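Side-chain contacts in folylpolyglutamate synthase protein FOLC (Mycobacterium tuberculosis, PDB 2VOS), which probably catalyses the ATP-dependent addition of glutamate to dihydropteroate, giving dihydrofolate, and the successive glutamate additions that build folylpolyglutamates: residues G94-P99 with A161-A166; S103-I108 with A118-T123; V276-G281 with V285-Y290; V348-A353 with A477-F482; S400-H405 with R437-V442. All blocks are in the same frame, centred on the assembly; numbering follows the deposited sequence.

Overall arrangement
From the N terminus, the chain first meets contact 1, which ties strand 93-96 to helix 151-165 and closes a loop of about 60 residues. Contact 2 lies wholly within that loop and fastens the turn before strand 108-110 to helix 117-140; a probable hydrogen bond between Thr96 OG1 and Arg107 O joins the two. Contact 3 follows in series: a hairpin whose short loop it closes, remote from the others. Contact 4 then spans most of the C-terminal domain, bringing strand 347-350 to helix 472-481, and contact 5 falls inside its long loop, setting helix 436-451 on strand 400-403 of the same sheet. Leu481 touches Arg437 and Ile440 where these last two contacts meet.

Contact 1: G94-P99 with A161-A166; sequences GRTTSP and AAFADA. With CO (cobalt (II) ion), chain E.
Phe163 and Gly94 meet through a CH-pi contact: the glycine CA lies over one ring face, 4.0 Å from the Phe163 centroid and 28° off its normal. Glycine suits the place, since the position a CB would take is already filled by the ring. With CG anti to the carbonyl carbon (chi1 -64°), Phe163 reaches from helix 151-165 to strand 93-96; the segments 161-165 and 94-96 run antiparallel, their axes 8.9 Å apart at closest approach.

The remaining packing is van der Waals. The ring end meets the backbone obliquely, CZ lying 3.4 Å from Arg95 N, while Thr96 N lies at the ring edge. Thr96 CG2 comes within 4.0 Å of Phe163 CE2, its methyl serving the apolar side.

Polar groups turn to other partners: Thr96 OG1 bonds to Arg107 O, and Arg95 leaves the contact to make a salt bridge with Asp83. Beyond the strand, Ser98 O binds the cobalt ion at 2.2 Å. Two waters, Thr76, Glu174 and ADP O1B complete its six ligands.

The chemistry is thus divided: the Phe163 ring packs on the strand backbone, joining helix 151-165 to the nucleotide-binding domain's mixed sheet, and the following loop offers a carbonyl to the metal beside the nucleotide.

Contact 2: S103-I108 with A118-T123; sequences SPVERI and AQYVAT
A 3-10 turn, residues 104-107, leads into strand 108-110, next to the outermost strand of the sheet, and Tyr120 of helix 117-140 lays its ring against that turn. Proline at the start of the turn meets the phenol end, the two side chains crossing at about a right angle: Pro104 CB is 3.4 Å from Tyr120 OH and 3.7 Å from CZ. Nearer the helix, Val105 CG1 touches Tyr120 CB at 4.2 Å, while Ile108 CD1 approaches CD1 of the same ring at 4.3 Å. With CG anti to the backbone N (chi1 176°), the ring extends from the helix between these aliphatic groups. The hydroxyl is hydrogen-bonded to Glu31 of helix 23-34, which also covers Pro104.

Just before the turn, Ser103 N donates to Glu106 OE2 at 2.7 Å, from above the carboxylate plane. On the helix, Thr123 N and OG1 both reach Gln119 O, from opposite faces of its plane. The 3-10 turn, the hairpin of antiparallel strands 108-110 and 113-114, and helix 117-140 pack together at that end of the mixed sheet of the Mur ligase-type nucleotide-binding domain.

Contact 3: V276-G281 with V285-Y290; sequences VLQLQG and VYSDIY
Leu277 and Ile289 exchange two backbone hydrogen bonds, Leu277 N to Ile289 O being the shorter at 2.7 Å; Leu279 and Tyr286 form the second such pair. Between these pairs the register slips by one residue, a beta bulge that places Ser287 and Asp288 opposite Gln278. Asp288 takes a positive phi of 53° there. Gln278 bridges the bulge: its chain is extended, CG anti to the backbone N (chi1 -176°), and NE2 donates to Ser287 OG at 3.2 Å, almost straight (174°) and in the amide plane. Its OE1 is held by Arg267 on the next strand.

On the buried face, Leu279 CD1 meets Ile289 CD1 at 3.6 Å, the two chains crossing at about a right angle. The Tyr286 ring turns its edge to Leu279 O and to Gly281 CA, 4.2 Å from CE2. On the other face, Val276 CG2 lies at the edge of the Tyr290 ring.

Strand 264-271 flanks this hairpin, completing a three-stranded sheet. Helix 296-312 covers Leu277, Leu279 and Tyr286, whereas helix 323-331 packs on Leu279, Tyr286 and Ile289.

Contact 4: V348-A353 with A477-F482; sequences VFIDAA and AARTLF. With ADP (adenosine-5'-diphosphate), chain B.
Ile350 fills the tight part of this contact, its two branches meeting different residues of helix 472-481. Its CG2 presses on Ala478 CB at 3.7 Å; the small alanine lets the helix come close to the strand. The other branch, with CG1 set between backbone N and carbonyl carbon (chi1 60°) and then extended, carries CD1 to 3.6 Å from Arg479 CB. The two side chains cross at about a right angle, and CD1 also touches CG and CD of the extended arginine. Arginine suits the place because its aliphatic stem can pack on Ile350 while the guanidinium goes on to a salt bridge with Glu340 and a hydrogen bond to Gln102.

Packing is looser toward the helix end, where Phe482 is partly exposed. Val348 CG1 approaches its CZ at 3.9 Å, obliquely to the ring, and Met342 touches the same phenylalanine.

Past the strand the character changes. Asp351 OD2 accepts from Ala353 N, from above the carboxylate plane, in an Asx turn, and Leu339 N bonds to OD1. ADP O2' donates to OD2 at 2.9 Å, while O3' is about equally near both carboxylate oxygens, its bonding weak and not settled between them. One short segment therefore pairs an apolar face, which seats the C-terminal helix, with an acid fixed by backbone N-H groups to receive the ribose of the nucleotide.

Contact 5: S400-H405 with R437-V442; sequences SVVVTH and RDAIDV
No ring or other flat side-chain group enters the contact between Val402, Thr404, Ala439 and Val442, so there are no faces or edges to stack: the closest contacts are between methyl groups. Val402 uses both branches. Its CG1, anti to the backbone N (chi1 -173°), reaches Ala439 CB at 3.7 Å, and CG2 lies 3.9 Å from Val442 CG1. Ala439 and Val442, three residues apart, lie about one helical turn from each other and so both face Val402. Ala439 also takes the methyl of Thr404, whose CG2 is 3.8 Å from the alanine CB. Small size suits Ala439, where the backbones approach to 6.1 Å between its CA and that of Val402.

The setting is the alpha/beta sheet of the glutamate ligase domain. Strand 400-403 runs parallel to strand 430-432 and is joined to it by helix 414-425, a beta-alpha-beta crossover. Val403 points away from Ala439 and packs on that helix, while Val402 faces helix 436-451. Branched valines fit such a strand, filling both sides with compact apolar bulk. Thr404 keeps its hydroxyl for Ala433 O, just beyond strand 430-432, as its methyl serves the helix.

Contact 1: G94-P99 with A161-A166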
# COMPACT_ATOMS: atom_id res chain seq x y z
N GLY A 94 -7.78 13.37 -6.08
CA GLY A 94 -6.42 13.50 -5.51
C GLY A 94 -6.25 12.23 -4.70
O GLY A 94 -7.22 11.72 -4.12
N ARG A 95 -5.03 11.70 -4.64
CA ARG A 95 -4.81 10.49 -3.91
C ARG A 95 -3.46 10.60 -3.16
O ARG A 95 -2.43 11.03 -3.73
CB ARG A 95 -4.76 9.27 -4.87
CG ARG A 95 -4.22 8.04 -4.14
CD ARG A 95 -4.37 6.74 -4.97
NE ARG A 95 -4.11 6.91 -6.43
CZ ARG A 95 -2.88 6.89 -6.98
NH1 ARG A 95 -1.77 6.81 -6.20
NH2 ARG A 95 -2.76 6.96 -8.30
N THR A 96 -3.48 10.24 -1.88
CA THR A 96 -2.25 10.24 -1.14
C THR A 96 -2.06 8.83 -0.62
O THR A 96 -2.97 8.22 -0.05
CB THR A 96 -2.12 11.37 -0.08
OG1 THR A 96 -0.85 11.25 0.58
CG2 THR A 96 -3.26 11.39 0.94
N THR A 97 -0.90 8.27 -0.93
CA THR A 97 -0.57 6.92 -0.53
C THR A 97 0.82 6.89 0.11
O THR A 97 1.56 7.87 0.06
CB THR A 97 -0.52 5.92 -1.73
OG1 THR A 97 0.29 6.49 -2.78
CG2 THR A 97 -1.97 5.62 -2.29
N SER A 98 1.13 5.76 0.76
CA SER A 98 2.40 5.56 1.42
C SER A 98 2.62 4.06 1.64
O SER A 98 1.67 3.21 1.53
CB SER A 98 2.51 6.35 2.72
OG SER A 98 1.44 5.95 3.54
N PRO A 99 3.90 3.68 1.82
CA PRO A 99 5.05 4.57 1.61
C PRO A 99 5.25 4.78 0.08
O PRO A 99 4.54 4.17 -0.70
CB PRO A 99 6.25 3.79 2.21
CG PRO A 99 5.73 2.45 2.62
CD PRO A 99 4.27 2.30 2.19
N ALA A 161 -3.00 20.28 0.96
CA ALA A 161 -2.87 21.63 0.31
C ALA A 161 -2.95 21.45 -1.21
O ALA A 161 -3.62 22.20 -1.94
CB ALA A 161 -1.52 22.24 0.69
N ALA A 162 -2.23 20.45 -1.72
CA ALA A 162 -2.18 20.27 -3.16
C ALA A 162 -3.58 19.89 -3.66
O ALA A 162 -3.98 20.27 -4.79
CB ALA A 162 -1.19 19.13 -3.50
N PHE A 163 -4.35 19.14 -2.87
CA PHE A 163 -5.67 18.74 -3.35
C PHE A 163 -6.57 19.98 -3.46
O PHE A 163 -7.43 20.04 -4.35
CB PHE A 163 -6.35 17.70 -2.42
CG PHE A 163 -5.61 16.38 -2.34
CD1 PHE A 163 -4.70 16.02 -3.35
CD2 PHE A 163 -5.81 15.51 -1.25
CE1 PHE A 163 -4.03 14.78 -3.27
CE2 PHE A 163 -5.16 14.28 -1.16
CZ PHE A 163 -4.26 13.92 -2.15
N ALA A 164 -6.41 20.92 -2.52
CA ALA A 164 -7.20 22.18 -2.58
C ALA A 164 -6.69 23.12 -3.70
O ALA A 164 -7.49 23.84 -4.32
CB ALA A 164 -7.17 22.88 -1.19
N ASP A 165 -5.37 23.15 -3.93
CA ASP A 165 -4.75 23.91 -5.04
C ASP A 165 -5.23 23.46 -6.39
O ASP A 165 -5.28 24.26 -7.32
CB ASP A 165 -3.21 23.70 -5.06
CG ASP A 165 -2.51 24.40 -3.89
OD1 ASP A 165 -3.09 25.34 -3.28
OD2 ASP A 165 -1.35 24.02 -3.58
N ALA A 166 -5.55 22.15 -6.54
CA ALA A 166 -5.79 21.59 -7.89
C ALA A 166 -6.96 22.23 -8.66
O ALA A 166 -6.78 22.64 -9.84
CB ALA A 166 -5.94 20.03 -7.84
CO CO E . 0.47 1.36 1.51
O HOH W 1 1.22 1.03 3.51
O HOH W 2 2.02 0.22 0.67

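Contact 2: S103-I108 with A118-T123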
# COMPACT_ATOMS: atom_id res chain seq x y z
N SER A 103 10.01 7.34 -5.65
CA SER A 103 10.17 8.78 -5.52
C SER A 103 9.06 9.31 -4.64
O SER A 103 7.94 8.84 -4.72
CB SER A 103 10.15 9.44 -6.91
OG SER A 103 10.01 10.85 -6.77
N PRO A 104 9.35 10.31 -3.79
CA PRO A 104 8.27 10.76 -2.95
C PRO A 104 7.11 11.43 -3.72
O PRO A 104 6.03 11.56 -3.15
CB PRO A 104 8.96 11.80 -2.03
CG PRO A 104 10.15 12.24 -2.75
CD PRO A 104 10.61 11.04 -3.55
N VAL A 105 7.31 11.86 -4.99
CA VAL A 105 6.16 12.39 -5.76
C VAL A 105 5.02 11.38 -5.79
O VAL A 105 3.83 11.75 -5.99
CB VAL A 105 6.53 12.84 -7.25
CG1 VAL A 105 7.64 13.84 -7.22
CG2 VAL A 105 6.91 11.67 -8.18
N GLU A 106 5.33 10.09 -5.58
CA GLU A 106 4.29 9.08 -5.70
C GLU A 106 3.24 9.30 -4.61
O GLU A 106 2.14 8.75 -4.69
CB GLU A 106 4.85 7.68 -5.45
CG GLU A 106 5.69 7.11 -6.61
CD GLU A 106 6.57 5.96 -6.08
OE1 GLU A 106 6.05 5.11 -5.31
OE2 GLU A 106 7.79 5.96 -6.38
N ARG A 107 3.63 9.99 -3.55
CA ARG A 107 2.73 10.15 -2.37
C ARG A 107 1.61 11.14 -2.62
O ARG A 107 0.68 11.18 -1.85
CB ARG A 107 3.51 10.68 -1.16
CG ARG A 107 4.60 9.65 -0.74
CD ARG A 107 5.58 10.25 0.27
NE ARG A 107 6.42 9.15 0.82
CZ ARG A 107 6.11 8.42 1.92
NH1 ARG A 107 4.99 8.66 2.65
NH2 ARG A 107 6.96 7.45 2.31
N ILE A 108 1.72 11.95 -3.68
CA ILE A 108 0.64 12.91 -3.98
C ILE A 108 0.34 12.83 -5.45
O ILE A 108 1.16 13.21 -6.28
CB ILE A 108 1.08 14.37 -3.63
CG1 ILE A 108 1.64 14.42 -2.19
CG2 ILE A 108 -0.09 15.40 -3.92
CD1 ILE A 108 2.37 15.75 -1.80
N ALA A 118 8.54 19.44 -9.74
CA ALA A 118 8.39 20.88 -9.57
C ALA A 118 7.15 21.24 -8.67
O ALA A 118 7.20 22.08 -7.76
CB ALA A 118 8.31 21.53 -10.98
N GLN A 119 6.04 20.56 -8.90
CA GLN A 119 4.83 20.81 -8.15
C GLN A 119 5.04 20.37 -6.72
O GLN A 119 4.44 20.96 -5.81
CB GLN A 119 3.70 19.98 -8.74
CG GLN A 119 3.03 20.66 -9.94
CD GLN A 119 2.41 19.70 -10.99
OE1 GLN A 119 2.40 18.45 -10.88
NE2 GLN A 119 1.92 20.32 -12.05
N TYR A 120 5.83 19.28 -6.51
CA TYR A 120 6.03 18.75 -5.13
C TYR A 120 6.79 19.80 -4.33
O TYR A 120 6.45 20.12 -3.19
CB TYR A 120 6.80 17.43 -5.23
CG TYR A 120 7.20 16.74 -3.93
CD1 TYR A 120 6.38 15.76 -3.36
CD2 TYR A 120 8.41 17.03 -3.29
CE1 TYR A 120 6.76 15.08 -2.16
CE2 TYR A 120 8.79 16.33 -2.05
CZ TYR A 120 7.95 15.37 -1.54
OH TYR A 120 8.28 14.65 -0.38
N VAL A 121 7.87 20.31 -4.93
CA VAL A 121 8.67 21.40 -4.32
C VAL A 121 7.81 22.66 -4.10
O VAL A 121 7.87 23.22 -3.02
CB VAL A 121 9.92 21.74 -5.21
CG1 VAL A 121 10.66 22.97 -4.74
CG2 VAL A 121 10.87 20.52 -5.23
N ALA A 122 7.02 23.11 -5.10
CA ALA A 122 6.19 24.30 -4.94
C ALA A 122 5.19 24.09 -3.80
O ALA A 122 4.89 25.01 -3.07
CB ALA A 122 5.42 24.62 -6.24
N THR A 123 4.66 22.87 -3.66
CA THR A 123 3.71 22.60 -2.57
C THR A 123 4.39 22.72 -1.21
O THR A 123 3.87 23.35 -0.32
CB THR A 123 3.04 21.21 -2.75
OG1 THR A 123 2.37 21.22 -4.02
CG2 THR A 123 2.00 20.94 -1.68

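Contact 3: V276-G281 with V285-Y290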
# COMPACT_ATOMS: atom_id res chain seq x y z
N VAL A 276 -10.39 -12.25 -14.46
CA VAL A 276 -11.67 -11.72 -14.81
C VAL A 276 -12.60 -12.02 -13.63
O VAL A 276 -12.63 -13.14 -13.13
CB VAL A 276 -12.18 -12.41 -16.07
CG1 VAL A 276 -13.63 -11.93 -16.34
CG2 VAL A 276 -11.26 -12.04 -17.31
N LEU A 277 -13.35 -11.02 -13.20
CA LEU A 277 -14.18 -11.11 -12.00
C LEU A 277 -15.66 -10.91 -12.26
O LEU A 277 -16.07 -10.15 -13.13
CB LEU A 277 -13.72 -10.01 -10.97
CG LEU A 277 -12.20 -9.97 -10.73
CD1 LEU A 277 -11.82 -8.75 -9.80
CD2 LEU A 277 -11.75 -11.25 -10.11
N GLN A 278 -16.48 -11.54 -11.43
CA GLN A 278 -17.85 -11.14 -11.32
C GLN A 278 -18.06 -10.73 -9.87
O GLN A 278 -17.86 -11.55 -8.95
CB GLN A 278 -18.80 -12.34 -11.62
CG GLN A 278 -20.24 -11.87 -11.58
CD GLN A 278 -21.21 -12.97 -11.96
OE1 GLN A 278 -21.27 -14.03 -11.30
NE2 GLN A 278 -22.01 -12.72 -13.03
N LEU A 279 -18.46 -9.47 -9.65
CA LEU A 279 -18.56 -8.92 -8.30
C LEU A 279 -19.99 -8.55 -7.94
O LEU A 279 -20.68 -7.87 -8.70
CB LEU A 279 -17.68 -7.67 -8.20
CG LEU A 279 -16.18 -7.82 -8.54
CD1 LEU A 279 -15.39 -6.44 -8.46
CD2 LEU A 279 -15.48 -8.83 -7.64
N GLN A 280 -20.41 -8.94 -6.75
CA GLN A 280 -21.60 -8.34 -6.17
C GLN A 280 -21.24 -7.10 -5.33
O GLN A 280 -20.54 -7.22 -4.30
CB GLN A 280 -22.34 -9.35 -5.32
CG GLN A 280 -23.63 -8.75 -4.73
CD GLN A 280 -24.57 -9.83 -4.42
OE1 GLN A 280 -24.82 -10.70 -5.25
NE2 GLN A 280 -25.12 -9.82 -3.20
N GLY A 281 -21.62 -5.93 -5.82
CA GLY A 281 -21.39 -4.69 -5.11
C GLY A 281 -22.65 -4.33 -4.34
O GLY A 281 -23.66 -5.10 -4.34
N VAL A 285 -24.95 -6.82 -9.32
CA VAL A 285 -23.89 -7.63 -9.87
C VAL A 285 -23.21 -6.94 -11.06
O VAL A 285 -23.86 -6.48 -11.99
CB VAL A 285 -24.45 -8.98 -10.31
CG1 VAL A 285 -23.35 -9.88 -10.92
CG2 VAL A 285 -25.13 -9.67 -9.12
N TYR A 286 -21.88 -6.85 -11.04
CA TYR A 286 -21.13 -6.31 -12.13
C TYR A 286 -20.31 -7.46 -12.72
O TYR A 286 -19.57 -8.10 -12.00
CB TYR A 286 -20.21 -5.20 -11.64
CG TYR A 286 -20.91 -4.03 -10.93
CD1 TYR A 286 -21.23 -2.84 -11.59
CD2 TYR A 286 -21.26 -4.13 -9.61
CE1 TYR A 286 -21.89 -1.77 -10.93
CE2 TYR A 286 -21.92 -3.07 -8.93
CZ TYR A 286 -22.20 -1.89 -9.60
OH TYR A 286 -22.81 -0.84 -8.90
N SER A 287 -20.42 -7.71 -14.03
CA SER A 287 -19.82 -8.90 -14.70
C SER A 287 -18.67 -8.58 -15.65
O SER A 287 -18.57 -7.46 -16.07
CB SER A 287 -20.90 -9.62 -15.51
OG SER A 287 -21.97 -9.97 -14.63
N ASP A 288 -17.86 -9.57 -16.00
CA ASP A 288 -16.77 -9.42 -16.97
C ASP A 288 -15.84 -8.27 -16.62
O ASP A 288 -15.46 -7.48 -17.49
CB ASP A 288 -17.31 -9.19 -18.39
CG ASP A 288 -16.25 -9.55 -19.53
OD1 ASP A 288 -15.39 -10.51 -19.31
OD2 ASP A 288 -16.29 -8.92 -20.67
N ILE A 289 -15.51 -8.15 -15.35
CA ILE A 289 -14.52 -7.20 -14.94
C ILE A 289 -13.12 -7.79 -15.18
O ILE A 289 -12.74 -8.77 -14.53
CB ILE A 289 -14.68 -6.86 -13.49
CG1 ILE A 289 -15.98 -6.06 -13.32
CG2 ILE A 289 -13.48 -5.98 -13.02
CD1 ILE A 289 -16.44 -5.96 -11.89
N TYR A 290 -12.37 -7.20 -16.11
CA TYR A 290 -10.99 -7.59 -16.28
C TYR A 290 -10.12 -6.73 -15.38
O TYR A 290 -10.17 -5.49 -15.46
CB TYR A 290 -10.55 -7.49 -17.75
CG TYR A 290 -9.05 -7.77 -17.89
CD1 TYR A 290 -8.55 -9.08 -17.84
CD2 TYR A 290 -8.13 -6.74 -18.09
CE1 TYR A 290 -7.16 -9.35 -17.97
CE2 TYR A 290 -6.70 -7.00 -18.21
CZ TYR A 290 -6.25 -8.31 -18.13
OH TYR A 290 -4.90 -8.61 -18.28

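Contact 4: V348-A353 with A477-F482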
# COMPACT_ATOMS: atom_id res chain seq x y z
N VAL A 348 10.94 -11.80 -13.95
CA VAL A 348 11.35 -11.15 -12.71
C VAL A 348 10.10 -10.44 -12.22
O VAL A 348 9.48 -9.63 -12.96
CB VAL A 348 12.43 -10.11 -12.93
CG1 VAL A 348 12.69 -9.31 -11.59
CG2 VAL A 348 13.73 -10.77 -13.50
N PHE A 349 9.73 -10.76 -10.98
CA PHE A 349 8.66 -10.03 -10.30
C PHE A 349 9.25 -9.17 -9.25
O PHE A 349 10.28 -9.54 -8.64
CB PHE A 349 7.78 -11.00 -9.53
CG PHE A 349 6.83 -11.75 -10.40
CD1 PHE A 349 7.12 -13.05 -10.81
CD2 PHE A 349 5.65 -11.17 -10.77
CE1 PHE A 349 6.20 -13.73 -11.59
CE2 PHE A 349 4.73 -11.88 -11.57
CZ PHE A 349 5.03 -13.16 -11.93
N ILE A 350 8.58 -8.06 -8.96
CA ILE A 350 8.88 -7.36 -7.74
C ILE A 350 7.59 -7.34 -6.95
O ILE A 350 6.49 -7.23 -7.54
CB ILE A 350 9.36 -5.89 -7.98
CG1 ILE A 350 8.26 -5.06 -8.73
CG2 ILE A 350 10.77 -5.87 -8.66
CD1 ILE A 350 8.61 -3.52 -8.91
N ASP A 351 7.72 -7.42 -5.62
CA ASP A 351 6.58 -7.43 -4.74
C ASP A 351 6.96 -6.84 -3.38
O ASP A 351 7.97 -7.23 -2.77
CB ASP A 351 5.99 -8.83 -4.59
CG ASP A 351 4.60 -8.77 -3.90
OD1 ASP A 351 3.59 -8.46 -4.52
OD2 ASP A 351 4.54 -8.94 -2.70
N ALA A 352 6.14 -5.91 -2.90
CA ALA A 352 6.40 -5.19 -1.67
C ALA A 352 6.12 -6.05 -0.39
O ALA A 352 6.26 -5.51 0.72
CB ALA A 352 5.52 -3.93 -1.61
N ALA A 353 5.71 -7.32 -0.53
CA ALA A 353 5.35 -8.11 0.65
C ALA A 353 6.36 -7.93 1.78
O ALA A 353 7.56 -8.09 1.59
CB ALA A 353 5.23 -9.58 0.29
N ALA A 477 13.52 -0.20 -4.88
CA ALA A 477 14.90 -0.08 -5.41
C ALA A 477 15.07 -0.89 -6.69
O ALA A 477 15.69 -0.46 -7.64
CB ALA A 477 15.99 -0.50 -4.36
N ALA A 478 14.50 -2.08 -6.69
CA ALA A 478 14.52 -2.94 -7.86
C ALA A 478 13.76 -2.29 -9.01
O ALA A 478 14.22 -2.37 -10.16
CB ALA A 478 13.92 -4.34 -7.50
N ARG A 479 12.63 -1.62 -8.74
CA ARG A 479 11.88 -1.04 -9.79
C ARG A 479 12.74 0.04 -10.52
O ARG A 479 12.70 0.20 -11.77
CB ARG A 479 10.55 -0.46 -9.24
CG ARG A 479 9.52 -0.19 -10.35
CD ARG A 479 8.07 0.05 -9.76
NE ARG A 479 7.06 -0.08 -10.80
CZ ARG A 479 6.73 0.88 -11.66
NH1 ARG A 479 7.31 2.07 -11.60
NH2 ARG A 479 5.82 0.63 -12.61
N THR A 480 13.51 0.81 -9.74
CA THR A 480 14.41 1.82 -10.28
C THR A 480 15.58 1.16 -11.06
O THR A 480 15.95 1.63 -12.13
CB THR A 480 14.93 2.67 -9.12
OG1 THR A 480 13.86 3.48 -8.59
CG2 THR A 480 16.11 3.56 -9.55
N LEU A 481 16.16 0.08 -10.55
CA LEU A 481 17.15 -0.68 -11.29
C LEU A 481 16.64 -1.13 -12.67
O LEU A 481 17.40 -1.16 -13.64
CB LEU A 481 17.63 -1.91 -10.50
CG LEU A 481 18.46 -1.58 -9.25
CD1 LEU A 481 18.84 -2.89 -8.50
CD2 LEU A 481 19.72 -0.70 -9.61
N PHE A 482 15.36 -1.49 -12.76
CA PHE A 482 14.79 -1.93 -14.02
C PHE A 482 14.30 -0.78 -14.88
O PHE A 482 13.71 -0.98 -15.92
CB PHE A 482 13.65 -2.95 -13.74
CG PHE A 482 14.18 -4.34 -13.53
CD1 PHE A 482 14.44 -5.13 -14.63
CD2 PHE A 482 14.43 -4.85 -12.25
CE1 PHE A 482 14.92 -6.36 -14.49
CE2 PHE A 482 14.91 -6.08 -12.10
CZ PHE A 482 15.19 -6.85 -13.23
PB ADP B . -0.56 -1.63 2.15
O1B ADP B . -0.71 -0.28 1.50
O2B ADP B . 0.81 -1.86 2.71
O3B ADP B . -1.66 -2.04 3.08
PA ADP B . -0.36 -2.77 -0.58
O1A ADP B . 0.83 -1.85 -0.79
O2A ADP B . -1.53 -2.92 -1.54
O3A ADP B . -0.81 -2.74 1.00
O5' ADP B . 0.32 -4.24 -0.61
C5' ADP B . 1.55 -4.59 0.04
C4' ADP B . 1.75 -6.10 -0.22
O4' ADP B . 0.69 -6.83 0.46
C3' ADP B . 1.54 -6.52 -1.67
O3' ADP B . 2.77 -6.66 -2.34
C2' ADP B . 0.92 -7.89 -1.68
O2' ADP B . 2.01 -8.84 -1.39
C1' ADP B . 0.17 -7.89 -0.38
N9 ADP B . -1.29 -7.60 -0.45
C8 ADP B . -1.98 -6.54 -1.00
N7 ADP B . -3.31 -6.68 -0.75
C5 ADP B . -3.46 -7.77 0.06
C6 ADP B . -4.56 -8.47 0.73
N6 ADP B . -5.83 -8.03 0.60
N1 ADP B . -4.24 -9.57 1.41
C2 ADP B . -3.00 -10.11 1.54
N3 ADP B . -1.92 -9.52 0.98
C4 ADP B . -2.13 -8.38 0.24

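Contact 5: S400-H405 with R437-V442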
# COMPACT_ATOMS: atom_id res chain seq x y z
N SER A 400 15.34 -21.45 -3.98
CA SER A 400 16.35 -20.89 -3.10
C SER A 400 16.15 -19.42 -2.93
O SER A 400 15.33 -18.80 -3.63
CB SER A 400 17.80 -21.23 -3.53
OG SER A 400 18.13 -20.56 -4.71
N VAL A 401 16.92 -18.82 -2.04
CA VAL A 401 16.79 -17.41 -1.79
C VAL A 401 18.18 -16.76 -1.73
O VAL A 401 19.15 -17.39 -1.26
CB VAL A 401 15.93 -17.21 -0.53
CG1 VAL A 401 16.63 -17.86 0.74
CG2 VAL A 401 15.56 -15.76 -0.33
N VAL A 402 18.29 -15.54 -2.26
CA VAL A 402 19.50 -14.72 -2.10
C VAL A 402 19.10 -13.59 -1.17
O VAL A 402 18.21 -12.81 -1.51
CB VAL A 402 19.91 -14.08 -3.46
CG1 VAL A 402 21.27 -13.35 -3.32
CG2 VAL A 402 19.97 -15.17 -4.56
N VAL A 403 19.73 -13.51 -0.00
CA VAL A 403 19.42 -12.47 0.97
C VAL A 403 20.41 -11.35 0.84
O VAL A 403 21.59 -11.57 0.55
CB VAL A 403 19.41 -13.01 2.42
CG1 VAL A 403 18.34 -14.09 2.59
CG2 VAL A 403 20.72 -13.61 2.76
N THR A 404 19.93 -10.12 1.01
CA THR A 404 20.76 -8.96 0.81
C THR A 404 20.24 -7.81 1.68
O THR A 404 19.51 -8.04 2.64
CB THR A 404 20.86 -8.61 -0.74
OG1 THR A 404 21.81 -7.57 -0.93
CG2 THR A 404 19.53 -8.17 -1.31
N HIS A 405 20.66 -6.59 1.35
CA HIS A 405 20.35 -5.38 2.13
C HIS A 405 19.85 -4.38 1.10
O HIS A 405 20.56 -4.14 0.12
CB HIS A 405 21.65 -4.84 2.76
CG HIS A 405 21.45 -3.71 3.72
ND1 HIS A 405 21.00 -2.47 3.33
CD2 HIS A 405 21.66 -3.64 5.06
CE1 HIS A 405 20.92 -1.68 4.39
NE2 HIS A 405 21.33 -2.36 5.45
N ARG A 437 21.85 -5.11 -6.57
CA ARG A 437 22.29 -5.42 -7.91
C ARG A 437 23.08 -6.72 -7.91
O ARG A 437 22.88 -7.57 -8.76
CB ARG A 437 23.13 -4.27 -8.48
CG ARG A 437 23.54 -4.44 -9.95
CD ARG A 437 24.25 -3.15 -10.48
NE ARG A 437 23.48 -1.94 -10.13
CZ ARG A 437 23.82 -0.70 -10.46
NH1 ARG A 437 24.94 -0.47 -11.16
NH2 ARG A 437 23.05 0.33 -10.09
N ASP A 438 24.00 -6.88 -6.97
CA ASP A 438 24.72 -8.14 -6.85
C ASP A 438 23.73 -9.33 -6.67
O ASP A 438 23.92 -10.40 -7.28
CB ASP A 438 25.68 -8.11 -5.65
CG ASP A 438 27.01 -7.33 -5.91
OD1 ASP A 438 27.22 -6.70 -6.99
OD2 ASP A 438 27.86 -7.38 -4.99
N ALA A 439 22.73 -9.17 -5.81
CA ALA A 439 21.79 -10.23 -5.48
C ALA A 439 21.04 -10.65 -6.72
O ALA A 439 20.89 -11.84 -6.98
CB ALA A 439 20.81 -9.82 -4.44
N ILE A 440 20.62 -9.67 -7.53
CA ILE A 440 19.96 -10.03 -8.79
C ILE A 440 20.90 -10.80 -9.73
O ILE A 440 20.46 -11.69 -10.51
CB ILE A 440 19.28 -8.82 -9.47
CG1 ILE A 440 18.11 -8.34 -8.60
CG2 ILE A 440 18.74 -9.21 -10.85
CD1 ILE A 440 17.71 -6.91 -8.82
N ASP A 441 22.18 -10.45 -9.70
CA ASP A 441 23.11 -11.14 -10.58
C ASP A 441 23.24 -12.58 -10.07
O ASP A 441 23.31 -13.51 -10.85
CB ASP A 441 24.50 -10.44 -10.63
CG ASP A 441 24.51 -9.14 -11.52
OD1 ASP A 441 23.50 -8.81 -12.21
OD2 ASP A 441 25.53 -8.44 -11.50
N VAL A 442 23.32 -12.74 -8.75
CA VAL A 442 23.38 -14.09 -8.19
C VAL A 442 22.14 -14.89 -8.61
O VAL A 442 22.27 -16.02 -9.12
CB VAL A 442 23.61 -14.09 -6.65
CG1 VAL A 442 23.56 -15.52 -6.09
CG2 VAL A 442 24.99 -13.48 -6.32